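Local structure of flagellar hook-associated protein 3 (Bacillus cereus, 5ZIY) at residues A[95-100]-A[138-143]; A[105-108]-A[112-115]; A[120-123]-A[129-132]; A[144-149]-A[170-175]. The protein probably forms, as a hook-associated junction protein, part of the connection between the hook and the filament of the bacterial flagellum. One frame throughout, in Å; residues are numbered along the deposited sequence.

Contact 1: A[95-100]-A[138-143]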
loop_
_atom_site.group_PDB
_atom_site.type_symbol
_atom_site.label_atom_id
_atom_site.label_comp_id
_atom_site.label_asym_id
_atom_site.label_seq_id
_atom_site.Cartn_x
_atom_site.Cartn_y
_atom_site.Cartn_z
ATOM N N TYR A 95 -8.533 -5.021 -4.996
ATOM C CA TYR A 95 -7.579 -3.901 -4.940
ATOM C C TYR A 95 -7.097 -3.632 -3.535
ATOM O O TYR A 95 -7.903 -3.449 -2.629
ATOM C CB TYR A 95 -8.204 -2.653 -5.534
ATOM C CG TYR A 95 -8.504 -2.804 -7.008
ATOM C CD1 TYR A 95 -7.531 -2.576 -7.950
ATOM C CD2 TYR A 95 -9.768 -3.134 -7.453
ATOM C CE1 TYR A 95 -7.795 -2.715 -9.325
ATOM C CE2 TYR A 95 -10.042 -3.303 -8.853
ATOM C CZ TYR A 95 -9.055 -3.080 -9.759
ATOM O OH TYR A 95 -9.312 -3.194 -11.105
ATOM N N ILE A 96 -5.785 -3.580 -3.325
ATOM C CA ILE A 96 -5.306 -3.387 -1.966
ATOM C C ILE A 96 -5.672 -2.046 -1.359
ATOM O O ILE A 96 -5.721 -1.900 -0.096
ATOM C CB ILE A 96 -3.791 -3.622 -1.827
ATOM C CG1 ILE A 96 -3.034 -2.778 -2.818
ATOM C CG2 ILE A 96 -3.421 -5.147 -2.069
ATOM C CD1 ILE A 96 -1.556 -2.543 -2.401
ATOM N N PHE A 97 -5.902 -1.062 -2.235
ATOM C CA PHE A 97 -6.390 0.273 -1.838
ATOM C C PHE A 97 -7.794 0.601 -2.337
ATOM O O PHE A 97 -8.259 1.778 -2.273
ATOM C CB PHE A 97 -5.382 1.323 -2.274
ATOM C CG PHE A 97 -4.045 1.142 -1.650
ATOM C CD1 PHE A 97 -3.889 1.293 -0.283
ATOM C CD2 PHE A 97 -2.943 0.863 -2.405
ATOM C CE1 PHE A 97 -2.640 1.126 0.308
ATOM C CE2 PHE A 97 -1.695 0.712 -1.813
ATOM C CZ PHE A 97 -1.554 0.832 -0.452
ATOM N N GLY A 98 -8.527 -0.441 -2.708
ATOM C CA GLY A 98 -9.914 -0.311 -3.113
ATOM C C GLY A 98 -10.960 -1.073 -2.319
ATOM O O GLY A 98 -12.090 -1.296 -2.801
ATOM N N GLY A 99 -10.602 -1.474 -1.101
ATOM C CA GLY A 99 -11.525 -2.143 -0.181
ATOM C C GLY A 99 -12.252 -3.323 -0.780
ATOM O O GLY A 99 -11.650 -4.178 -1.435
ATOM N N ASP A 100 -13.571 -3.361 -0.591
ATOM C CA ASP A 100 -14.318 -4.571 -0.886
ATOM C C ASP A 100 -15.005 -4.607 -2.245
ATOM O O ASP A 100 -15.846 -5.455 -2.472
ATOM C CB ASP A 100 -15.320 -4.865 0.228
ATOM C CG ASP A 100 -16.339 -3.763 0.409
ATOM O OD1 ASP A 100 -16.147 -2.635 -0.120
ATOM O OD2 ASP A 100 -17.326 -4.031 1.109
ATOM N N ALA A 138 -8.696 8.056 1.731
ATOM C CA ALA A 138 -8.113 9.088 2.589
ATOM C C ALA A 138 -6.592 9.151 2.483
ATOM O O ALA A 138 -6.001 10.189 2.704
ATOM C CB ALA A 138 -8.575 8.918 4.085
ATOM N N LEU A 139 -5.957 8.037 2.138
ATOM C CA LEU A 139 -4.508 7.972 2.071
ATOM C C LEU A 139 -4.019 8.477 0.716
ATOM O O LEU A 139 -3.002 9.161 0.631
ATOM C CB LEU A 139 -4.066 6.521 2.280
ATOM C CG LEU A 139 -2.575 6.180 2.313
ATOM C CD1 LEU A 139 -1.947 6.532 3.692
ATOM C CD2 LEU A 139 -2.416 4.715 1.930
ATOM N N LEU A 140 -4.742 8.123 -0.353
ATOM C CA LEU A 140 -4.207 8.283 -1.735
ATOM C C LEU A 140 -4.950 9.290 -2.604
ATOM O O LEU A 140 -4.346 9.881 -3.510
ATOM C CB LEU A 140 -4.137 6.926 -2.442
ATOM C CG LEU A 140 -3.097 5.971 -1.858
ATOM C CD1 LEU A 140 -3.326 4.567 -2.383
ATOM C CD2 LEU A 140 -1.628 6.404 -2.146
ATOM N N SER A 141 -6.226 9.557 -2.332
ATOM C CA SER A 141 -6.875 10.630 -3.074
ATOM C C SER A 141 -6.130 11.943 -2.927
ATOM O O SER A 141 -5.929 12.646 -3.907
ATOM C CB SER A 141 -8.364 10.791 -2.713
ATOM O OG SER A 141 -9.050 9.717 -3.264
ATOM N N PRO A 142 -5.659 12.266 -1.718
ATOM C CA PRO A 142 -5.019 13.585 -1.710
ATOM C C PRO A 142 -3.609 13.562 -2.314
ATOM O O PRO A 142 -3.156 14.586 -2.843
ATOM C CB PRO A 142 -5.023 14.013 -0.206
ATOM C CG PRO A 142 -5.834 13.035 0.526
ATOM C CD PRO A 142 -5.907 11.756 -0.357
ATOM N N VAL A 143 -2.934 12.414 -2.258
ATOM C CA VAL A 143 -1.680 12.242 -2.934
ATOM C C VAL A 143 -1.812 12.579 -4.387
ATOM O O VAL A 143 -1.054 13.389 -4.910
ATOM C CB VAL A 143 -1.155 10.818 -2.808
ATOM C CG1 VAL A 143 0.037 10.610 -3.714
ATOM C CG2 VAL A 143 -0.757 10.572 -1.374
#

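Contact 2: A[105-108]-A[112-115]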
loop_
_atom_site.group_PDB
_atom_site.type_symbol
_atom_site.label_atom_id
_atom_site.label_comp_id
_atom_site.label_asym_id
_atom_site.label_seq_id
_atom_site.Cartn_x
_atom_site.Cartn_y
_atom_site.Cartn_z
ATOM N N LEU A 105 -11.625 0.203 -11.366
ATOM C CA LEU A 105 -10.388 0.711 -10.850
ATOM C C LEU A 105 -10.715 1.694 -9.703
ATOM O O LEU A 105 -11.562 2.565 -9.854
ATOM C CB LEU A 105 -9.597 1.407 -11.957
ATOM C CG LEU A 105 -8.985 0.566 -13.109
ATOM C CD1 LEU A 105 -8.231 1.507 -14.064
ATOM C CD2 LEU A 105 -8.065 -0.542 -12.625
ATOM N N PRO A 106 -10.019 1.578 -8.562
ATOM C CA PRO A 106 -10.434 2.395 -7.440
ATOM C C PRO A 106 -10.058 3.875 -7.535
ATOM O O PRO A 106 -10.738 4.706 -6.913
ATOM C CB PRO A 106 -9.752 1.726 -6.260
ATOM C CG PRO A 106 -8.688 0.971 -6.808
ATOM C CD PRO A 106 -9.104 0.515 -8.128
ATOM N N PHE A 107 -8.997 4.198 -8.281
ATOM C CA PHE A 107 -8.644 5.592 -8.471
ATOM C C PHE A 107 -8.579 6.006 -9.919
ATOM O O PHE A 107 -8.007 5.301 -10.748
ATOM C CB PHE A 107 -7.318 5.916 -7.817
ATOM C CG PHE A 107 -7.314 5.659 -6.359
ATOM C CD1 PHE A 107 -7.097 4.402 -5.869
ATOM C CD2 PHE A 107 -7.568 6.675 -5.459
ATOM C CE1 PHE A 107 -7.113 4.152 -4.532
ATOM C CE2 PHE A 107 -7.578 6.408 -4.124
ATOM C CZ PHE A 107 -7.363 5.146 -3.673
ATOM N N THR A 108 -9.130 7.192 -10.184
ATOM C CA THR A 108 -8.950 7.885 -11.466
ATOM C C THR A 108 -7.706 8.748 -11.479
ATOM O O THR A 108 -7.117 9.051 -10.449
ATOM C CB THR A 108 -10.170 8.777 -11.807
ATOM O OG1 THR A 108 -10.157 9.958 -11.005
ATOM C CG2 THR A 108 -11.443 8.045 -11.547
ATOM N N THR A 112 -10.100 10.749 -7.905
ATOM C CA THR A 112 -11.425 10.331 -7.444
ATOM C C THR A 112 -11.424 8.876 -7.067
ATOM O O THR A 112 -10.909 8.058 -7.806
ATOM C CB THR A 112 -12.524 10.479 -8.546
ATOM O OG1 THR A 112 -12.299 11.653 -9.310
ATOM C CG2 THR A 112 -13.943 10.520 -7.933
ATOM N N TYR A 113 -11.992 8.571 -5.904
ATOM C CA TYR A 113 -12.112 7.230 -5.416
ATOM C C TYR A 113 -13.411 6.591 -5.920
ATOM O O TYR A 113 -14.519 7.125 -5.706
ATOM C CB TYR A 113 -12.094 7.228 -3.892
ATOM C CG TYR A 113 -12.104 5.835 -3.280
ATOM C CD1 TYR A 113 -10.985 5.039 -3.353
ATOM C CD2 TYR A 113 -13.236 5.335 -2.623
ATOM C CE1 TYR A 113 -10.955 3.796 -2.819
ATOM C CE2 TYR A 113 -13.228 4.085 -2.081
ATOM C CZ TYR A 113 -12.042 3.296 -2.175
ATOM O OH TYR A 113 -11.978 2.027 -1.636
ATOM N N GLN A 114 -13.274 5.431 -6.555
ATOM C CA GLN A 114 -14.430 4.643 -6.990
ATOM C C GLN A 114 -14.347 3.214 -6.443
ATOM O O GLN A 114 -14.946 2.316 -6.979
ATOM C CB GLN A 114 -14.599 4.656 -8.535
ATOM C CG GLN A 114 -13.498 5.308 -9.304
ATOM C CD GLN A 114 -13.586 5.184 -10.839
ATOM O OE1 GLN A 114 -14.467 5.778 -11.477
ATOM N NE2 GLN A 114 -12.615 4.454 -11.438
ATOM N N GLY A 115 -13.579 2.997 -5.378
ATOM C CA GLY A 115 -13.458 1.657 -4.815
ATOM C C GLY A 115 -14.618 1.311 -3.902
ATOM O O GLY A 115 -15.641 2.023 -3.845
HETATM O O HOH W 1 -12.413 11.836 -12.114
#

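Contact 3: A[120-123]-A[129-132]. With ZN (zinc ion), chain C.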
loop_
_atom_site.group_PDB
_atom_site.type_symbol
_atom_site.label_atom_id
_atom_site.label_comp_id
_atom_site.label_asym_id
_atom_site.label_seq_id
_atom_site.Cartn_x
_atom_site.Cartn_y
_atom_site.Cartn_z
ATOM N N VAL A 120 -11.531 -5.152 3.628
ATOM C CA VAL A 120 -11.631 -6.616 3.612
ATOM C C VAL A 120 -10.607 -7.188 4.628
ATOM O O VAL A 120 -9.401 -7.001 4.472
ATOM C CB VAL A 120 -11.336 -7.213 2.219
ATOM C CG1 VAL A 120 -11.241 -8.745 2.301
ATOM C CG2 VAL A 120 -12.417 -6.761 1.199
ATOM N N ASN A 121 -11.133 -7.869 5.647
ATOM C CA ASN A 121 -10.386 -8.547 6.692
ATOM C C ASN A 121 -10.118 -9.980 6.359
ATOM O O ASN A 121 -10.973 -10.664 5.829
ATOM C CB ASN A 121 -11.141 -8.547 8.018
ATOM C CG ASN A 121 -10.999 -7.226 8.767
ATOM O OD1 ASN A 121 -10.305 -6.298 8.310
ATOM N ND2 ASN A 121 -11.620 -7.146 9.936
ATOM N N TRP A 122 -8.909 -10.417 6.693
ATOM C CA TRP A 122 -8.496 -11.823 6.594
ATOM C C TRP A 122 -8.178 -12.264 8.046
ATOM O O TRP A 122 -7.755 -11.433 8.928
ATOM C CB TRP A 122 -7.210 -11.943 5.781
ATOM C CG TRP A 122 -7.374 -11.988 4.367
ATOM C CD1 TRP A 122 -8.478 -11.644 3.649
ATOM C CD2 TRP A 122 -6.403 -12.425 3.421
ATOM N NE1 TRP A 122 -8.247 -11.830 2.322
ATOM C CE2 TRP A 122 -6.993 -12.334 2.149
ATOM C CE3 TRP A 122 -5.112 -12.928 3.531
ATOM C CZ2 TRP A 122 -6.324 -12.667 0.993
ATOM C CZ3 TRP A 122 -4.448 -13.268 2.394
ATOM C CH2 TRP A 122 -5.055 -13.133 1.128
ATOM N N LYS A 123 -8.403 -13.539 8.288
ATOM C CA LYS A 123 -8.312 -14.053 9.621
ATOM C C LYS A 123 -7.525 -15.344 9.612
ATOM O O LYS A 123 -7.871 -16.276 8.940
ATOM C CB LYS A 123 -9.712 -14.257 10.132
ATOM C CG LYS A 123 -9.793 -14.890 11.443
ATOM C CD LYS A 123 -11.226 -14.927 11.890
ATOM C CE LYS A 123 -11.420 -15.985 12.929
ATOM N NZ LYS A 123 -12.477 -15.601 13.884
ATOM N N GLU A 129 -6.585 -11.462 13.167
ATOM C CA GLU A 129 -7.197 -10.727 12.075
ATOM C C GLU A 129 -6.458 -9.481 11.664
ATOM O O GLU A 129 -5.968 -8.782 12.477
ATOM C CB GLU A 129 -8.579 -10.259 12.511
ATOM C CG GLU A 129 -9.485 -11.367 12.841
ATOM C CD GLU A 129 -10.883 -10.860 13.013
ATOM O OE1 GLU A 129 -11.072 -9.924 13.848
ATOM O OE2 GLU A 129 -11.763 -11.373 12.285
ATOM N N PHE A 130 -6.397 -9.216 10.372
ATOM C CA PHE A 130 -5.860 -7.948 9.867
ATOM C C PHE A 130 -6.607 -7.516 8.610
ATOM O O PHE A 130 -7.322 -8.305 7.992
ATOM C CB PHE A 130 -4.383 -8.060 9.572
ATOM C CG PHE A 130 -4.068 -8.876 8.355
ATOM C CD1 PHE A 130 -4.119 -10.257 8.400
ATOM C CD2 PHE A 130 -3.686 -8.266 7.177
ATOM C CE1 PHE A 130 -3.801 -10.998 7.272
ATOM C CE2 PHE A 130 -3.420 -9.016 6.042
ATOM C CZ PHE A 130 -3.469 -10.371 6.105
ATOM N N LYS A 131 -6.436 -6.247 8.252
ATOM C CA LYS A 131 -7.021 -5.678 7.044
ATOM C C LYS A 131 -6.145 -5.985 5.890
ATOM O O LYS A 131 -5.025 -5.508 5.846
ATOM C CB LYS A 131 -7.148 -4.171 7.176
ATOM C CG LYS A 131 -8.022 -3.751 8.363
ATOM C CD LYS A 131 -7.647 -2.365 8.813
ATOM C CE LYS A 131 -8.554 -1.839 9.955
ATOM N NZ LYS A 131 -9.933 -1.684 9.392
ATOM N N ALA A 132 -6.634 -6.806 4.964
ATOM C CA ALA A 132 -5.880 -7.226 3.813
ATOM C C ALA A 132 -6.089 -6.261 2.635
ATOM O O ALA A 132 -5.133 -5.998 1.887
ATOM C CB ALA A 132 -6.298 -8.616 3.397
HETATM ZN ZN ZN C . -13.634 -10.923 13.276
#

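Contact 4: A[144-149]-A[170-175]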
loop_
_atom_site.group_PDB
_atom_site.type_symbol
_atom_site.label_atom_id
_atom_site.label_comp_id
_atom_site.label_asym_id
_atom_site.label_seq_id
_atom_site.Cartn_x
_atom_site.Cartn_y
_atom_site.Cartn_z
ATOM N N ILE A 144 -2.805 11.962 -5.027
ATOM C CA ILE A 144 -3.012 12.102 -6.464
ATOM C C ILE A 144 -3.479 13.512 -6.821
ATOM O O ILE A 144 -3.007 14.091 -7.782
ATOM C CB ILE A 144 -4.010 11.029 -6.993
ATOM C CG1 ILE A 144 -3.461 9.644 -6.717
ATOM C CG2 ILE A 144 -4.338 11.243 -8.488
ATOM C CD1 ILE A 144 -4.492 8.483 -6.817
ATOM N N LYS A 145 -4.404 14.065 -6.045
ATOM C CA LYS A 145 -4.933 15.409 -6.344
ATOM C C LYS A 145 -3.833 16.440 -6.281
ATOM O O LYS A 145 -3.770 17.306 -7.143
ATOM C CB LYS A 145 -6.061 15.797 -5.388
ATOM C CG LYS A 145 -7.316 14.982 -5.638
ATOM C CD LYS A 145 -8.384 15.143 -4.564
ATOM C CE LYS A 145 -9.704 14.461 -4.998
ATOM N NZ LYS A 145 -10.665 14.197 -3.872
ATOM N N THR A 146 -2.971 16.330 -5.259
ATOM C CA THR A 146 -1.832 17.227 -5.124
ATOM C C THR A 146 -0.887 17.076 -6.337
ATOM O O THR A 146 -0.492 18.069 -6.915
ATOM C CB THR A 146 -1.074 16.998 -3.809
ATOM O OG1 THR A 146 -1.974 17.209 -2.706
ATOM C CG2 THR A 146 0.134 17.967 -3.675
ATOM N N LEU A 147 -0.563 15.838 -6.743
ATOM C CA LEU A 147 0.362 15.655 -7.882
ATOM C C LEU A 147 -0.265 16.318 -9.140
ATOM O O LEU A 147 0.417 16.976 -9.922
ATOM C CB LEU A 147 0.670 14.166 -8.155
ATOM C CG LEU A 147 1.596 13.456 -7.152
ATOM C CD1 LEU A 147 1.694 11.917 -7.509
ATOM C CD2 LEU A 147 2.960 14.116 -7.070
ATOM N N LYS A 148 -1.567 16.156 -9.312
ATOM C CA LYS A 148 -2.229 16.742 -10.474
ATOM C C LYS A 148 -2.179 18.273 -10.507
ATOM O O LYS A 148 -1.918 18.856 -11.544
ATOM C CB LYS A 148 -3.648 16.227 -10.599
ATOM C CG LYS A 148 -4.305 16.669 -11.884
ATOM C CD LYS A 148 -5.755 16.385 -11.879
ATOM C CE LYS A 148 -6.425 16.878 -13.164
ATOM N NZ LYS A 148 -7.121 18.143 -12.861
ATOM N N GLN A 149 -2.405 18.923 -9.375
ATOM C CA GLN A 149 -2.287 20.372 -9.309
ATOM C C GLN A 149 -0.807 20.816 -9.464
ATOM O O GLN A 149 -0.536 21.933 -9.914
ATOM C CB GLN A 149 -2.865 20.927 -7.997
ATOM C CG GLN A 149 -4.323 20.594 -7.716
ATOM C CD GLN A 149 -4.717 20.968 -6.274
ATOM O OE1 GLN A 149 -4.616 22.143 -5.877
ATOM N NE2 GLN A 149 -5.135 19.965 -5.474
ATOM N N LYS A 170 4.386 17.186 1.156
ATOM C CA LYS A 170 5.118 16.724 2.337
ATOM C C LYS A 170 4.172 16.022 3.330
ATOM O O LYS A 170 4.478 14.944 3.809
ATOM C CB LYS A 170 5.877 17.863 3.047
ATOM C CG LYS A 170 7.134 18.358 2.322
ATOM C CD LYS A 170 8.032 19.197 3.242
ATOM C CE LYS A 170 9.412 19.507 2.629
ATOM N NZ LYS A 170 9.457 20.866 2.036
ATOM N N GLN A 171 3.037 16.639 3.636
ATOM C CA GLN A 171 2.012 16.015 4.502
ATOM C C GLN A 171 1.431 14.729 3.932
ATOM O O GLN A 171 1.197 13.776 4.667
ATOM C CB GLN A 171 0.884 16.995 4.788
ATOM C CG GLN A 171 1.328 18.135 5.695
ATOM C CD GLN A 171 0.259 19.185 5.864
ATOM O OE1 GLN A 171 -0.679 19.262 5.067
ATOM N NE2 GLN A 171 0.394 20.014 6.901
ATOM N N ASN A 172 1.223 14.682 2.623
ATOM C CA ASN A 172 0.782 13.439 1.984
ATOM C C ASN A 172 1.809 12.326 2.131
ATOM O O ASN A 172 1.468 11.216 2.498
ATOM C CB ASN A 172 0.500 13.666 0.511
ATOM C CG ASN A 172 -0.632 14.637 0.264
ATOM O OD1 ASN A 172 -1.504 14.832 1.107
ATOM N ND2 ASN A 172 -0.636 15.231 -0.934
ATOM N N LEU A 173 3.074 12.656 1.886
ATOM C CA LEU A 173 4.176 11.706 1.994
ATOM C C LEU A 173 4.300 11.148 3.427
ATOM O O LEU A 173 4.516 9.938 3.608
ATOM C CB LEU A 173 5.477 12.390 1.582
ATOM C CG LEU A 173 6.780 11.610 1.635
ATOM C CD1 LEU A 173 6.604 10.278 0.953
ATOM C CD2 LEU A 173 7.892 12.422 0.999
ATOM N N ASP A 174 4.142 12.013 4.428
ATOM C CA ASP A 174 4.150 11.566 5.831
ATOM C C ASP A 174 3.017 10.570 6.080
ATOM O O ASP A 174 3.145 9.629 6.838
ATOM C CB ASP A 174 3.955 12.746 6.786
ATOM C CG ASP A 174 5.119 13.725 6.778
ATOM O OD1 ASP A 174 6.234 13.352 6.341
ATOM O OD2 ASP A 174 4.914 14.879 7.235
ATOM N N GLY A 175 1.875 10.815 5.483
ATOM C CA GLY A 175 0.799 9.821 5.478
ATOM C C GLY A 175 1.241 8.488 4.858
ATOM O O GLY A 175 0.914 7.440 5.369
#

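Contact 1: A[95-100]-A[138-143]
Leu140 lays one methyl over a face of the Phe97 ring, and Leu139 adds a second methyl obliquely at its far end. The closest approach is between Leu140 CD1 and Phe97 CG, 3.6 Å, and the methyl leans toward the CB end of the ring. Measured to the centroid of the Phe97 ring, Leu140 CD1 lies 3.9 Å away and 23° off the ring normal, a CH-pi contact over the face. Leu139 CD2 touches one atom, Phe97 CE1, at 3.9 Å. The Phe97 and Leu140 side chains meet at about a right angle, and CD1 is the leucine branch that touches the ring. Phe97 directs its ring at the helix with CG anti to the carbonyl carbon (chi1 -61°). This is how the loop after strand 94-95 packs against the start of helix 137-155, a buried junction of loop and helix next to helices 8-60 and 162-204. Phe97 is the third residue of a type I beta turn from Tyr95 to Gly98, closed by Gly98 N to Tyr95 O at 3.1 Å, and its backbone is further bonded to Gly136, just ahead of the helix. Thr41 and Leu42 of helix 8-60 also touch its side chain, while Ile176 of helix 162-204 meets both leucines. On the helix side, Pro142 brings no N-H, and the helix kinks there, the nitrogens of Pro142 and Val143 lacking bonds to the preceding turn. Ser141 OG, one residue earlier, is hydrogen-bonded to Gly111 O of the long loop.

Contact 2: A[105-108]-A[112-115]
One backbone hydrogen bond joins Pro106 to Gln114 and another joins Thr108 to Thr112, on either side of the Phe107-Tyr113 bridge. Gln114 N donates to Pro106 O at 2.7 Å in a nearly straight bond, and Thr108 N donates to Thr112 O at 3.1 Å, lying in the plane of that carbonyl. Each acceptor also receives a CA-H, from Tyr113 and Phe107 respectively. Bonds involving side chains add to this at both ends. Gln114 NE2 reaches Leu105 O at 2.7 Å, with the carbonyl oxygen 23° out of the amide plane. To get there the glutamine takes an unusual first torsion, CG almost eclipsing its backbone N (chi1 7°), which folds the chain back alongside residues 105-108. At the other end Thr112 N donates to Thr108 OG1 at 3.2 Å, and a water joins the two hydroxyls, 3.1 Å from Thr108 OG1 and 2.8 Å from Thr112 OG1. The arrangement is a small hairpin-like turn within the long loop between strands 94-95 and 120-123, with three residues at its tip and a single beta bridge. Among apolar contacts, Tyr113 turns its edge to a face of Phe107 in a T-shaped pair, planes at 64°, with Tyr113 CD1 3.6 Å from Phe107 CZ. Separately, the methyl of Thr108 rests against the Gln114 amide, CG2 to CD 3.6 Å. Beyond the turn, Tyr113 OH is hydrogen-bonded to Gly116 O, Phe107 N to Asn88 OD1, and the Phe107 side chain packs on Leu140 and Ser141 of helix 137-155.

Contact 3: A[120-123]-A[129-132]
Trp122 and Phe130 form the hydrogen-bonded pair of two antiparallel strands whose directions differ by 151°. Trp122 N donates to Phe130 O at 2.9 Å and Phe130 N returns a bond to Trp122 O at 3.0 Å, both nearly along the C=O axis. A third rung, Ala132 N to Val120 O at 2.8 Å, is more bent at the hydrogen and falls where the second strand turns a corner. Together the strands make a two-stranded beta hairpin with five connecting residues, standing against helix 8-60. One face carries Trp122 and Phe130, side by side and pointing the same way: Trp122 CB is 3.8 Å from Phe130 CE1. Phe130 CG lies between its own backbone N and carbonyl carbon (chi1 72°), which brings the end of the ring nearer the tryptophan. The corner brings Ala132 CB over the indole, 3.6 Å from the centroid of the five-membered ring of Trp122 and only 8° off its normal, a CH-pi contact. Asp30, Ser31 and Val34 of helix 8-60 also touch the tryptophan. The other face is polar. Asn121 OD1 rests 3.4 Å from Lys131 CG, while the lysine's NZ makes a salt bridge with Asp119. Glu129, extended beyond CG, binds a zinc ion through OE2 at 2.2 Å. The aliphatic part of Lys123 lies across this glutamate, with Lys123 CD 3.6 Å from Glu129 OE2; the charged ends come near each other without touching.

Contact 4: A[144-149]-A[170-175]
Thr146 and Asn172 make the whole of this contact, their side chains coming at each other from opposite directions out of two neighbouring helices. Followed outward, Thr146 CB already lies 3.4 Å from Asn172 ND2, so the amide nitrogen sits close to the branch point of the threonine. Of the two branches, the methyl CG2 is the more distant, 3.9 Å from Asn172 ND2. The hydroxyl OG1 comes nearest, 3.0 Å from Asn172 ND2. With OG1 anti to the carbonyl carbon and beside the backbone N (chi1 -59°), the hydroxyl leans back along its own helix and is hydrogen-bonded to Pro142 O, one turn earlier, and also to Glu168 OE1, which comes from the same helix as Asn172. The two helices, 137-155 and 162-204, follow each other in the chain and run in roughly opposite directions here, a helical hairpin within the bundle formed with helices 8-60 and 67-87. Their backbones are well separated at this level, the CA atoms of Thr146 and Asn172 being 8.5 Å apart, and only 70 Å² is buried between the segments. Asn172 reaches across toward helix 137-155, where its side chain also touches Pro142 and Val143. Its own CG stands anti to the carbonyl carbon (chi1 -63°), and the amide meets the threonine through its nitrogen. Neighbouring positions face the apolar parts of the bundle, Leu147 touching Leu49 of helix 8-60 and Leu80 of helix 67-87, and Leu173 touching Leu46.

Contact 1 is the most buried and wholly apolar, about 8 Å from the chain's centre. Contact 2, a hairpin-like turn, and contact 3, a true beta hairpin, are partly buried and held largely by backbone hydrogen bonds; contact 3 has one polar face, on which a zinc ion is bound. Contact 4, also partly buried, is a sparse polar meeting of two helices. Helix 137-155 serves both contact 1 and contact 4, and contact 2 also packs on it. Contacts 2 and 3 are nested within the loop that contact 1 closes, and do not touch each other. Contacts 3 and 4 lie on opposite sides of the chain's centre, their centres about 27 Å apart.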